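Local coordinates for D-glyceraldehyde dehydrogenase (NADP(+)) (Thermoplasma acidophilum, PDB 5IZD), which oxidises D-glyceraldehyde to (R)-glycerate with NADP(+) in the non-phosphorylated Entner-Doudoroff pathway of a thermoacidophilic archaeon, working as a homotetramer, at residues 13-18 and 39-44; 121-126 and 130-135; 264-269 and 298-303. One frame throughout, in Å; residues are numbered along the deposited sequence.

Contact 1 of 3, residues 13-18 and 39-44; sequences NSSSGK and RDDVDR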
ATOM      1  N   ASN A  13      19.260 -38.256  17.162  1.00 45.62           N
ATOM      2  CA  ASN A  13      20.100 -38.858  16.131  1.00 46.17           C
ATOM      3  C   ASN A  13      19.199 -39.246  14.971  1.00 46.10           C
ATOM      4  O   ASN A  13      17.990 -39.327  15.129  1.00 45.85           O
ATOM      5  CB  ASN A  13      20.761 -40.138  16.645  1.00 47.57           C
ATOM      6  CG  ASN A  13      21.692 -39.889  17.797  1.00 48.90           C
ATOM      7  OD1 ASN A  13      22.439 -38.899  17.795  1.00 49.31           O
ATOM      8  ND2 ASN A  13      21.688 -40.808  18.803  1.00 50.24           N
ATOM      9  N   SER A  14      19.799 -39.463  13.804  1.00 46.61           N
ATOM     10  CA  SER A  14      19.108 -40.046  12.661  1.00 47.62           C
ATOM     11  C   SER A  14      18.520 -41.372  13.088  1.00 48.30           C
ATOM     12  O   SER A  14      19.165 -42.054  13.845  1.00 48.01           O
ATOM     13  CB  SER A  14      20.115 -40.383  11.559  1.00 48.99           C
ATOM     14  OG  SER A  14      19.387 -40.865  10.426  1.00 50.42           O
ATOM     15  N   SER A  15      17.367 -41.778  12.544  1.00 48.27           N
ATOM     16  CA  SER A  15      16.778 -43.088  12.958  1.00 49.17           C
ATOM     17  C   SER A  15      17.560 -44.287  12.422  1.00 49.48           C
ATOM     18  O   SER A  15      17.443 -45.371  12.967  1.00 50.65           O
ATOM     19  CB  SER A  15      15.280 -43.195  12.600  1.00 49.09           C
ATOM     20  OG  SER A  15      15.012 -42.937  11.236  1.00 48.71           O
ATOM     21  N   SER A  16      18.371 -44.096  11.380  1.00 48.50           N
ATOM     22  CA  SER A  16      19.306 -45.144  10.925  1.00 48.85           C
ATOM     23  C   SER A  16      20.636 -45.137  11.660  1.00 48.53           C
ATOM     24  O   SER A  16      21.429 -46.029  11.429  1.00 49.40           O
ATOM     25  CB  SER A  16      19.599 -44.983   9.435  1.00 48.25           C
ATOM     26  OG  SER A  16      20.240 -43.737   9.222  1.00 48.20           O
ATOM     27  N   GLY A  17      20.852 -44.153  12.545  1.00 47.74           N
ATOM     28  CA  GLY A  17      22.146 -43.776  13.104  1.00 47.70           C
ATOM     29  C   GLY A  17      23.284 -43.336  12.188  1.00 47.32           C
ATOM     30  O   GLY A  17      24.374 -43.090  12.673  1.00 47.48           O
ATOM     31  N   LYS A  18      23.053 -43.206  10.879  1.00 46.99           N
ATOM     32  CA  LYS A  18      24.122 -42.854   9.942  1.00 46.85           C
ATOM     33  C   LYS A  18      24.487 -41.380  10.007  1.00 45.62           C
ATOM     34  O   LYS A  18      23.638 -40.518  10.344  1.00 44.72           O
ATOM     35  CB  LYS A  18      23.761 -43.272   8.510  1.00 47.42           C
ATOM     36  CG  LYS A  18      24.045 -44.750   8.215  1.00 49.28           C
ATOM     37  CD  LYS A  18      23.177 -45.299   7.084  1.00 50.14           C
ATOM     38  CE  LYS A  18      23.279 -46.834   7.024  1.00 52.17           C
ATOM     39  NZ  LYS A  18      22.350 -47.311   5.938  1.00 52.70           N
ATOM     40  N   ARG A  39      13.845 -40.694   5.520  1.00 42.43           N
ATOM     41  CA  ARG A  39      12.508 -40.419   5.128  1.00 43.18           C
ATOM     42  C   ARG A  39      11.562 -40.412   6.330  1.00 44.12           C
ATOM     43  O   ARG A  39      10.669 -39.588   6.402  1.00 43.57           O
ATOM     44  CB  ARG A  39      12.054 -41.394   4.010  1.00 43.94           C
ATOM     45  CG  ARG A  39      12.738 -41.137   2.657  1.00 43.51           C
ATOM     46  N   ASP A  40      11.774 -41.276   7.312  1.00 46.30           N
ATOM     47  CA  ASP A  40      10.891 -41.278   8.503  1.00 46.95           C
ATOM     48  C   ASP A  40      11.186 -40.086   9.478  1.00 45.37           C
ATOM     49  O   ASP A  40      10.263 -39.562  10.127  1.00 44.70           O
ATOM     50  CB  ASP A  40      10.934 -42.649   9.164  1.00 49.56           C
ATOM     51  CG  ASP A  40      10.886 -43.780   8.125  1.00 51.40           C
ATOM     52  OD1 ASP A  40       9.812 -44.160   7.629  1.00 51.73           O
ATOM     53  OD2 ASP A  40      11.982 -44.246   7.746  1.00 55.43           O
ATOM     54  N   ASP A  41      12.440 -39.625   9.528  1.00 44.12           N
ATOM     55  CA  ASP A  41      12.797 -38.425  10.297  1.00 43.44           C
ATOM     56  C   ASP A  41      12.135 -37.155   9.706  1.00 42.27           C
ATOM     57  O   ASP A  41      11.632 -36.326  10.449  1.00 41.49           O
ATOM     58  CB  ASP A  41      14.313 -38.266  10.434  1.00 43.19           C
ATOM     59  CG  ASP A  41      14.943 -39.381  11.256  1.00 44.75           C
ATOM     60  OD1 ASP A  41      14.266 -39.916  12.184  1.00 45.28           O
ATOM     61  OD2 ASP A  41      16.110 -39.774  10.948  1.00 45.04           O
ATOM     62  N   VAL A  42      12.132 -37.056   8.380  1.00 41.66           N
ATOM     63  CA  VAL A  42      11.449 -36.003   7.652  1.00 41.23           C
ATOM     64  C   VAL A  42       9.946 -35.987   7.934  1.00 41.20           C
ATOM     65  O   VAL A  42       9.405 -34.950   8.282  1.00 40.37           O
ATOM     66  CB  VAL A  42      11.692 -36.139   6.126  1.00 41.16           C
ATOM     67  CG1 VAL A  42      10.822 -35.204   5.352  1.00 40.36           C
ATOM     68  CG2 VAL A  42      13.163 -35.870   5.789  1.00 41.15           C
ATOM     69  N   ASP A  43       9.294 -37.133   7.774  1.00 42.07           N
ATOM     70  CA  ASP A  43       7.888 -37.288   8.171  1.00 42.90           C
ATOM     71  C   ASP A  43       7.590 -36.814   9.601  1.00 42.69           C
ATOM     72  O   ASP A  43       6.674 -36.009   9.763  1.00 42.06           O
ATOM     73  CB  ASP A  43       7.393 -38.718   7.952  1.00 44.26           C
ATOM     74  CG  ASP A  43       7.194 -39.045   6.480  1.00 44.47           C
ATOM     75  OD1 ASP A  43       7.219 -38.161   5.628  1.00 44.54           O
ATOM     76  OD2 ASP A  43       7.026 -40.223   6.140  1.00 46.03           O
ATOM     77  N   ARG A  44       8.336 -37.260  10.614  1.00 43.23           N
ATOM     78  CA  ARG A  44       8.084 -36.778  11.976  1.00 43.73           C
ATOM     79  C   ARG A  44       8.230 -35.265  12.082  1.00 42.26           C
ATOM     80  O   ARG A  44       7.432 -34.613  12.779  1.00 41.18           O
ATOM     81  CB  ARG A  44       8.990 -37.404  13.039  1.00 45.86           C
ATOM     82  CG  ARG A  44       8.698 -38.852  13.373  1.00 48.00           C
ATOM     83  CD  ARG A  44       9.211 -39.290  14.758  1.00 49.58           C
ATOM     84  NE  ARG A  44      10.519 -38.757  15.164  1.00 50.37           N
ATOM     85  CZ  ARG A  44      11.712 -39.158  14.694  1.00 51.58           C
ATOM     86  NH1 ARG A  44      11.825 -40.118  13.740  1.00 51.85           N
ATOM     87  NH2 ARG A  44      12.819 -38.581  15.175  1.00 51.54           N
TER
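S14 and S15 meet the carboxylate of D41 in a small polar contact that fastens the loop between strands 10-12 and 19-23 to the first turns of helix 39-77. Only 141 Å² is buried between the two segments, and D41 supplies every close contact from the helix. Its OD2 accepts the backbone N-H of S15 at 2.9 Å, in a nearly straight bond of 164° that uses the syn lone pair of OD2, the one facing OD1. OG of S15 lies 3.3 Å from OD1 of D41, a weak bond at best, and not a settled one, since the proton has another acceptor within reach. That hydroxyl is hydrogen-bonded to T38 OG1, and T38 OG1 in turn takes the backbone N-H of D41 at the start of the helix. S14 comes in alongside, its CA 3.5 Å from OD2 of D41, while its own OG is tied to A36 O.

D41 points at the loop, with CG beside its backbone N (chi1 -65°), which brings the carboxylate up to S15. One turn on, R44 returns along the helix and closes an intrahelical salt bridge, NH1 to OD1 of D41 at 2.9 Å. The guanidinium approaches nearly end-on to the C-O bond, and OD1 lies 23° out of the guanidinium plane. Loop amide and arginine thus grip different oxygens, which should fix the rotation of the carboxylate. L5 and I7 of strand 2-7 also touch D41. The loop itself is bent by a type I beta turn from S14 to G17, closed by G17 N to S14 O at 3.0 Å. The arrangement is thus a type I turn joined through an aspartate to the first turn of a helix, in the N-terminal part of this aldehyde dehydrogenase chain, with the S14 side chain about 14 Å from the bound NADP.

Contact 2 of 3, residues 121-126 and 130-135; sequences EVVEGT and RKIFQY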
ATOM      1  N   GLU A 121      -7.046  -6.307   3.637  1.00 32.45           N
ATOM      2  CA  GLU A 121      -7.756  -5.214   2.981  1.00 33.80           C
ATOM      3  C   GLU A 121      -9.271  -5.449   3.099  1.00 33.46           C
ATOM      4  O   GLU A 121      -9.736  -6.608   3.284  1.00 32.67           O
ATOM      5  CB  GLU A 121      -7.273  -5.033   1.517  1.00 34.76           C
ATOM      6  CG  GLU A 121      -5.780  -4.790   1.469  1.00 36.01           C
ATOM      7  CD  GLU A 121      -5.197  -4.200   0.209  1.00 38.24           C
ATOM      8  OE1 GLU A 121      -5.890  -3.856  -0.796  1.00 39.88           O
ATOM      9  OE2 GLU A 121      -3.948  -4.043   0.243  1.00 39.80           O
ATOM     10  N   VAL A 122     -10.004  -4.346   3.041  1.00 33.44           N
ATOM     11  CA  VAL A 122     -11.476  -4.369   2.954  1.00 33.60           C
ATOM     12  C   VAL A 122     -11.819  -3.671   1.660  1.00 33.68           C
ATOM     13  O   VAL A 122     -11.405  -2.509   1.436  1.00 33.19           O
ATOM     14  CB  VAL A 122     -12.152  -3.612   4.086  1.00 34.35           C
ATOM     15  CG1 VAL A 122     -13.681  -3.753   3.963  1.00 35.22           C
ATOM     16  CG2 VAL A 122     -11.745  -4.136   5.433  1.00 34.71           C
ATOM     17  N   VAL A 123     -12.549  -4.360   0.789  1.00 33.99           N
ATOM     18  CA  VAL A 123     -12.981  -3.746  -0.462  1.00 34.31           C
ATOM     19  C   VAL A 123     -14.486  -3.732  -0.606  1.00 33.50           C
ATOM     20  O   VAL A 123     -15.192  -4.523  -0.062  1.00 32.40           O
ATOM     21  CB  VAL A 123     -12.223  -4.259  -1.728  1.00 35.05           C
ATOM     22  CG1 VAL A 123     -10.737  -4.443  -1.403  1.00 36.38           C
ATOM     23  CG2 VAL A 123     -12.745  -5.547  -2.280  1.00 35.35           C
ATOM     24  N   GLU A 124     -14.953  -2.726  -1.321  1.00 33.99           N
ATOM     25  CA  GLU A 124     -16.369  -2.606  -1.713  1.00 33.97           C
ATOM     26  C   GLU A 124     -16.905  -3.908  -2.325  1.00 33.30           C
ATOM     27  O   GLU A 124     -16.240  -4.485  -3.158  1.00 32.91           O
ATOM     28  CB  GLU A 124     -16.524  -1.473  -2.743  1.00 34.88           C
ATOM     29  CG  GLU A 124     -17.021  -0.193  -2.151  1.00 35.99           C
ATOM     30  CD  GLU A 124     -17.267   0.858  -3.246  1.00 37.21           C
ATOM     31  OE1 GLU A 124     -18.439   1.258  -3.504  1.00 37.42           O
ATOM     32  OE2 GLU A 124     -16.246   1.281  -3.847  1.00 37.38           O
ATOM     33  N   GLY A 125     -18.105  -4.350  -1.914  1.00 32.97           N
ATOM     34  CA  GLY A 125     -18.780  -5.468  -2.540  1.00 32.71           C
ATOM     35  C   GLY A 125     -19.592  -4.987  -3.716  1.00 33.16           C
ATOM     36  O   GLY A 125     -19.447  -3.852  -4.144  1.00 32.56           O
ATOM     37  N   THR A 126     -20.446  -5.858  -4.220  1.00 33.63           N
ATOM     38  CA  THR A 126     -21.264  -5.557  -5.400  1.00 34.57           C
ATOM     39  C   THR A 126     -22.606  -4.954  -5.067  1.00 35.03           C
ATOM     40  O   THR A 126     -23.370  -4.721  -5.979  1.00 35.57           O
ATOM     41  CB  THR A 126     -21.423  -6.812  -6.285  1.00 35.04           C
ATOM     42  OG1 THR A 126     -21.826  -7.958  -5.489  1.00 35.19           O
ATOM     43  CG2 THR A 126     -20.037  -7.137  -6.927  1.00 34.74           C
ATOM     44  N   ARG A 130     -22.853  -5.367   0.976  1.00 33.46           N
ATOM     45  CA  ARG A 130     -21.853  -6.379   0.737  1.00 32.94           C
ATOM     46  C   ARG A 130     -20.458  -5.762   0.888  1.00 32.29           C
ATOM     47  O   ARG A 130     -20.226  -4.620   0.457  1.00 32.10           O
ATOM     48  CB  ARG A 130     -21.991  -6.942  -0.669  1.00 32.69           C
ATOM     49  CG  ARG A 130     -23.077  -7.992  -0.776  1.00 33.05           C
ATOM     50  CD  ARG A 130     -23.318  -8.389  -2.223  1.00 33.20           C
ATOM     51  NE  ARG A 130     -24.390  -9.364  -2.296  1.00 33.72           N
ATOM     52  CZ  ARG A 130     -24.697 -10.093  -3.357  1.00 33.97           C
ATOM     53  NH1 ARG A 130     -24.054  -9.946  -4.506  1.00 34.00           N
ATOM     54  NH2 ARG A 130     -25.706 -10.942  -3.279  1.00 34.55           N
ATOM     55  N   LYS A 131     -19.559  -6.523   1.479  1.00 31.63           N
ATOM     56  CA  LYS A 131     -18.121  -6.177   1.537  1.00 31.23           C
ATOM     57  C   LYS A 131     -17.302  -7.419   1.211  1.00 30.63           C
ATOM     58  O   LYS A 131     -17.782  -8.551   1.327  1.00 30.45           O
ATOM     59  CB  LYS A 131     -17.705  -5.617   2.923  1.00 31.59           C
ATOM     60  CG  LYS A 131     -18.376  -4.277   3.313  1.00 32.32           C
ATOM     61  CD  LYS A 131     -17.900  -3.125   2.419  1.00 32.54           C
ATOM     62  CE  LYS A 131     -18.545  -1.774   2.684  1.00 33.41           C
ATOM     63  NZ  LYS A 131     -19.986  -1.723   2.281  1.00 34.02           N
ATOM     64  N   ILE A 132     -16.059  -7.199   0.813  1.00 30.23           N
ATOM     65  CA  ILE A 132     -15.106  -8.279   0.580  1.00 30.20           C
ATOM     66  C   ILE A 132     -13.903  -8.075   1.527  1.00 30.30           C
ATOM     67  O   ILE A 132     -13.195  -7.090   1.433  1.00 29.72           O
ATOM     68  CB  ILE A 132     -14.718  -8.319  -0.898  1.00 29.95           C
ATOM     69  CG1 ILE A 132     -15.955  -8.561  -1.748  1.00 30.11           C
ATOM     70  CG2 ILE A 132     -13.681  -9.435  -1.158  1.00 29.78           C
ATOM     71  CD1 ILE A 132     -15.686  -8.394  -3.228  1.00 30.14           C
ATOM     72  N   PHE A 133     -13.727  -8.983   2.471  1.00 31.15           N
ATOM     73  CA  PHE A 133     -12.650  -8.885   3.444  1.00 31.61           C
ATOM     74  C   PHE A 133     -11.481  -9.704   2.914  1.00 32.04           C
ATOM     75  O   PHE A 133     -11.610 -10.904   2.587  1.00 32.12           O
ATOM     76  CB  PHE A 133     -13.123  -9.354   4.813  1.00 32.20           C
ATOM     77  CG  PHE A 133     -14.237  -8.540   5.359  1.00 32.75           C
ATOM     78  CD1 PHE A 133     -13.990  -7.314   5.942  1.00 33.29           C
ATOM     79  CD2 PHE A 133     -15.570  -8.921   5.173  1.00 33.25           C
ATOM     80  CE1 PHE A 133     -15.041  -6.504   6.374  1.00 33.64           C
ATOM     81  CE2 PHE A 133     -16.610  -8.148   5.656  1.00 33.67           C
ATOM     82  CZ  PHE A 133     -16.341  -6.924   6.257  1.00 33.80           C
ATOM     83  N   GLN A 134     -10.313  -9.087   2.828  1.00 32.49           N
ATOM     84  CA  GLN A 134      -9.135  -9.853   2.401  1.00 32.61           C
ATOM     85  C   GLN A 134      -8.159 -10.014   3.532  1.00 31.95           C
ATOM     86  O   GLN A 134      -7.552  -9.071   3.922  1.00 31.60           O
ATOM     87  CB  GLN A 134      -8.533  -9.179   1.188  1.00 33.97           C
ATOM     88  CG  GLN A 134      -9.546  -9.153   0.057  1.00 35.57           C
ATOM     89  CD  GLN A 134      -9.082  -8.429  -1.149  1.00 37.78           C
ATOM     90  OE1 GLN A 134      -8.515  -7.342  -1.065  1.00 40.72           O
ATOM     91  NE2 GLN A 134      -9.321  -9.015  -2.305  1.00 39.30           N
ATOM     92  N   TYR A 135      -8.021 -11.227   4.053  1.00 31.52           N
ATOM     93  CA  TYR A 135      -7.139 -11.495   5.189  1.00 31.91           C
ATOM     94  C   TYR A 135      -5.803 -12.012   4.671  1.00 31.41           C
ATOM     95  O   TYR A 135      -5.763 -12.646   3.636  1.00 31.80           O
ATOM     96  CB  TYR A 135      -7.711 -12.589   6.102  1.00 32.18           C
ATOM     97  CG  TYR A 135      -8.835 -12.189   6.997  1.00 32.79           C
ATOM     98  CD1 TYR A 135      -9.657 -11.122   6.700  1.00 32.72           C
ATOM     99  CD2 TYR A 135      -9.102 -12.905   8.168  1.00 33.44           C
ATOM    100  CE1 TYR A 135     -10.695 -10.786   7.523  1.00 33.40           C
ATOM    101  CE2 TYR A 135     -10.160 -12.546   8.995  1.00 34.18           C
ATOM    102  CZ  TYR A 135     -10.951 -11.484   8.655  1.00 33.68           C
ATOM    103  OH  TYR A 135     -12.016 -11.059   9.392  1.00 34.75           O
TER
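V122 and F133 sit across from each other in an antiparallel beta hairpin, strands 120-124 and 130-145, that projects from the body of the subunit and takes part in assembling the tetramer. E121 with Q134 and V123 with I132 are hydrogen-bonded pairs; V122 with F133 and E124 with K131 are non-hydrogen-bonded ones. The V123-I132 pair is joined by V123 N to I132 O at 2.9 Å, with a nearly linear 177° at the hydrogen, and by the return bond from I132 N to V123 O.

Q134 shows how one side chain spans the hairpin. Its CB lies 3.5 Å from E121 O, and CG passes the same carbonyl farther off. With chi2 near 176° the chain runs out extended, bringing OE1 within 3.7 Å of both E121 CB and V123 CG1. The other amide atom, NE2, turns to N472 OD1 on strand 468-476. On this face V123 also lays CG2 against I132 CB at 3.7 Å. On the other face V122 and F133 stand side by side, pointing the same way, with V122 CG1 3.9 Å from F133 CE1.

The edge of the hairpin is shared. E121 and V122 pair with an antiparallel strand of the second subunit, so the sheet continues through the interface, and the F133 rings of the two subunits meet. E121 OE2 is hydrogen-bonded to Y462 OH and salt-bridged to K461, both of the third subunit. Near the turn, G125 N reaches R130 O only weakly. R130 keeps a salt bridge from NE to D476, while its NH1 gives a hydrogen to T126 OG1 at 3.1 Å and 160°, the hydroxyl oxygen lying in the guanidinium plane.

Contact 3 of 3, residues 264-269 and 298-303; sequences NALKTL and MSRFVE
L269 sets one methyl squarely on the ring of F301, and L266 sends one methyl to F301 and the other to R300; these four residues make the whole contact between segments 264-269 and 298-303. The L269-F301 pair is a CH-pi contact. CD2 of L269 stands 3.5 Å from the centroid of the F301 ring and 11° off its normal, so the methyl lies over the centre of the face rather than at the edge, and the two side chains cross at about a right angle. F301 reaches there because its CG is anti to the backbone N (chi1 177°), carrying the ring over toward L269.

L266 works in two directions. Its CD2 packs on the stem of the same phenylalanine, 3.8 Å from F301 CB, while CD1 rests 3.6 Å from both CB and CZ of R300, covering one face of the guanidinium over its centre. The arginine chain bends at chi3 to fold back across this methyl, and its NH2 makes a salt bridge with D263, just ahead of N264. One face of the guanidinium thus meets a methyl group, while NH2 is paired with a carboxylate.

The short helical segments run at 42° to each other, their axes 10.5 Å apart, a spacing bridged by these side chains. F492 of the third subunit packs on both L266 and R300. Toward the seven-stranded sheet, L269 lies on A284 and L287 of strand 284-290, F301 on I367 of strand 366-369, and A265 on F414 of strand 410-414; helix 262-274 lies in the crossover between parallel neighbours 252-256 and 284-290.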
ATOM      1  N   ASN A 264      36.651   4.327  -7.358  1.00 36.36           N
ATOM      2  CA  ASN A 264      35.450   3.713  -6.808  1.00 35.05           C
ATOM      3  C   ASN A 264      35.053   2.429  -7.527  1.00 33.94           C
ATOM      4  O   ASN A 264      34.646   1.468  -6.888  1.00 33.00           O
ATOM      5  CB  ASN A 264      34.301   4.728  -6.701  1.00 34.84           C
ATOM      6  CG  ASN A 264      34.528   5.691  -5.545  1.00 35.25           C
ATOM      7  OD1 ASN A 264      35.278   5.376  -4.590  1.00 34.67           O
ATOM      8  ND2 ASN A 264      33.903   6.880  -5.622  1.00 35.35           N
ATOM      9  N   ALA A 265      35.223   2.436  -8.853  1.00 33.83           N
ATOM     10  CA  ALA A 265      34.878   1.294  -9.675  1.00 33.19           C
ATOM     11  C   ALA A 265      35.771   0.105  -9.309  1.00 32.89           C
ATOM     12  O   ALA A 265      35.267  -0.996  -9.128  1.00 32.30           O
ATOM     13  CB  ALA A 265      35.018   1.629 -11.129  1.00 33.45           C
ATOM     14  N   LEU A 266      37.078   0.363  -9.223  1.00 33.44           N
ATOM     15  CA  LEU A 266      38.065  -0.650  -8.813  1.00 33.51           C
ATOM     16  C   LEU A 266      37.836  -1.197  -7.404  1.00 33.22           C
ATOM     17  O   LEU A 266      37.928  -2.383  -7.202  1.00 32.73           O
ATOM     18  CB  LEU A 266      39.500  -0.140  -8.958  1.00 34.15           C
ATOM     19  CG  LEU A 266      39.931  -0.016 -10.406  1.00 34.59           C
ATOM     20  CD1 LEU A 266      41.145   0.912 -10.579  1.00 35.36           C
ATOM     21  CD2 LEU A 266      40.185  -1.399 -10.974  1.00 34.36           C
ATOM     22  N   LYS A 267      37.543  -0.323  -6.448  1.00 33.51           N
ATOM     23  CA  LYS A 267      37.238  -0.759  -5.102  1.00 33.41           C
ATOM     24  C   LYS A 267      36.027  -1.677  -5.087  1.00 32.38           C
ATOM     25  O   LYS A 267      36.047  -2.746  -4.445  1.00 31.80           O
ATOM     26  CB  LYS A 267      36.899   0.414  -4.218  1.00 34.39           C
ATOM     27  CG  LYS A 267      38.090   1.149  -3.671  1.00 35.76           C
ATOM     28  CD  LYS A 267      37.576   2.287  -2.779  1.00 36.70           C
ATOM     29  CE  LYS A 267      38.729   3.098  -2.232  1.00 38.01           C
ATOM     30  NZ  LYS A 267      38.209   4.342  -1.609  1.00 39.10           N
ATOM     31  N   THR A 268      34.964  -1.242  -5.770  1.00 31.59           N
ATOM     32  CA  THR A 268      33.753  -2.029  -5.872  1.00 30.77           C
ATOM     33  C   THR A 268      33.984  -3.372  -6.610  1.00 30.55           C
ATOM     34  O   THR A 268      33.380  -4.385  -6.235  1.00 29.99           O
ATOM     35  CB  THR A 268      32.623  -1.251  -6.564  1.00 30.53           C
ATOM     36  OG1 THR A 268      32.459   0.037  -5.931  1.00 30.64           O
ATOM     37  CG2 THR A 268      31.331  -2.046  -6.558  1.00 29.86           C
ATOM     38  N   LEU A 269      34.796  -3.361  -7.667  1.00 30.85           N
ATOM     39  CA  LEU A 269      35.082  -4.590  -8.402  1.00 30.85           C
ATOM     40  C   LEU A 269      35.878  -5.582  -7.549  1.00 30.89           C
ATOM     41  O   LEU A 269      35.626  -6.782  -7.603  1.00 30.64           O
ATOM     42  CB  LEU A 269      35.862  -4.320  -9.687  1.00 31.22           C
ATOM     43  CG  LEU A 269      36.146  -5.546 -10.548  1.00 31.19           C
ATOM     44  CD1 LEU A 269      34.847  -6.214 -10.989  1.00 30.80           C
ATOM     45  CD2 LEU A 269      36.965  -5.098 -11.757  1.00 31.80           C
ATOM     46  N   MET A 298      42.154  -2.330 -16.639  1.00 37.09           N
ATOM     47  CA  MET A 298      42.614  -3.723 -16.503  1.00 36.96           C
ATOM     48  C   MET A 298      43.977  -3.870 -15.833  1.00 37.25           C
ATOM     49  O   MET A 298      44.173  -4.801 -15.064  1.00 36.59           O
ATOM     50  CB  MET A 298      42.686  -4.421 -17.856  1.00 37.32           C
ATOM     51  CG  MET A 298      41.337  -4.610 -18.527  1.00 37.09           C
ATOM     52  SD  MET A 298      40.070  -5.296 -17.473  1.00 36.33           S
ATOM     53  CE  MET A 298      40.740  -6.957 -17.165  1.00 36.39           C
ATOM     54  N   SER A 299      44.878  -2.934 -16.124  1.00 37.92           N
ATOM     55  CA  SER A 299      46.217  -2.876 -15.520  1.00 38.56           C
ATOM     56  C   SER A 299      46.100  -2.640 -14.001  1.00 38.11           C
ATOM     57  O   SER A 299      46.668  -3.372 -13.201  1.00 37.75           O
ATOM     58  CB  SER A 299      46.982  -1.736 -16.223  1.00 39.64           C
ATOM     59  OG  SER A 299      48.189  -1.414 -15.579  1.00 40.50           O
ATOM     60  N   ARG A 300      45.301  -1.644 -13.603  1.00 37.99           N
ATOM     61  CA  ARG A 300      45.104  -1.319 -12.191  1.00 37.82           C
ATOM     62  C   ARG A 300      44.443  -2.519 -11.492  1.00 37.14           C
ATOM     63  O   ARG A 300      44.838  -2.888 -10.381  1.00 36.85           O
ATOM     64  CB  ARG A 300      44.280  -0.017 -12.017  1.00 38.12           C
ATOM     65  CG  ARG A 300      45.045   1.217 -12.480  1.00 39.38           C
ATOM     66  CD  ARG A 300      44.415   2.544 -12.071  1.00 39.91           C
ATOM     67  NE  ARG A 300      44.375   2.593 -10.607  1.00 40.24           N
ATOM     68  CZ  ARG A 300      43.608   3.405  -9.881  1.00 40.52           C
ATOM     69  NH1 ARG A 300      42.805   4.289 -10.449  1.00 40.52           N
ATOM     70  NH2 ARG A 300      43.698   3.335  -8.550  1.00 40.61           N
ATOM     71  N   PHE A 301      43.487  -3.166 -12.170  1.00 36.80           N
ATOM     72  CA  PHE A 301      42.733  -4.276 -11.585  1.00 36.40           C
ATOM     73  C   PHE A 301      43.613  -5.503 -11.377  1.00 36.40           C
ATOM     74  O   PHE A 301      43.518  -6.177 -10.342  1.00 36.13           O
ATOM     75  CB  PHE A 301      41.543  -4.664 -12.474  1.00 36.38           C
ATOM     76  CG  PHE A 301      40.752  -5.846 -11.972  1.00 36.06           C
ATOM     77  CD1 PHE A 301      40.301  -5.895 -10.654  1.00 35.77           C
ATOM     78  CD2 PHE A 301      40.385  -6.883 -12.849  1.00 36.12           C
ATOM     79  CE1 PHE A 301      39.545  -6.977 -10.205  1.00 35.48           C
ATOM     80  CE2 PHE A 301      39.622  -7.957 -12.395  1.00 35.62           C
ATOM     81  CZ  PHE A 301      39.220  -8.012 -11.070  1.00 35.22           C
ATOM     82  N   VAL A 302      44.447  -5.796 -12.357  1.00 36.76           N
ATOM     83  CA  VAL A 302      45.464  -6.844 -12.201  1.00 37.04           C
ATOM     84  C   VAL A 302      46.414  -6.557 -11.009  1.00 37.42           C
ATOM     85  O   VAL A 302      46.664  -7.449 -10.154  1.00 37.36           O
ATOM     86  CB  VAL A 302      46.236  -7.065 -13.511  1.00 37.42           C
ATOM     87  CG1 VAL A 302      47.414  -8.021 -13.264  1.00 37.62           C
ATOM     88  CG2 VAL A 302      45.295  -7.613 -14.579  1.00 37.04           C
ATOM     89  N   GLU A 303      46.911  -5.315 -10.948  1.00 38.04           N
ATOM     90  CA  GLU A 303      47.837  -4.873  -9.870  1.00 38.64           C
ATOM     91  C   GLU A 303      47.194  -4.986  -8.494  1.00 38.26           C
ATOM     92  O   GLU A 303      47.815  -5.511  -7.574  1.00 38.09           O
ATOM     93  CB  GLU A 303      48.359  -3.448 -10.107  1.00 39.35           C
ATOM     94  CG  GLU A 303      49.368  -2.925  -9.101  0.50 39.88           C
ATOM     95  CD  GLU A 303      50.670  -3.706  -9.071  0.50 40.44           C
ATOM     96  OE1 GLU A 303      51.347  -3.638  -8.032  0.50 40.85           O
ATOM     97  OE2 GLU A 303      51.029  -4.388 -10.062  0.50 40.55           O
TER

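From the N terminus the three contacts follow one another in series; none nests within or crosses another. Contact 1 closes a loop of 20 residues holding strands 19-23 and 30-35, tying the N-terminal sheet to helix 39-77. Contact 2 closes only the short turn of the hairpin that reaches out to other subunits. Contact 3 comes later, spanning 28 residues that include strand 284-290, and joins two helices beside the seven-stranded sheet. Contact 3 lies on the opposite side of the chain's centre from contacts 1 and 2, about 50 and 56 Å away, centre to centre. Contacts 2 and 3 both touch the third subunit, whereas no other chain touches contact 1.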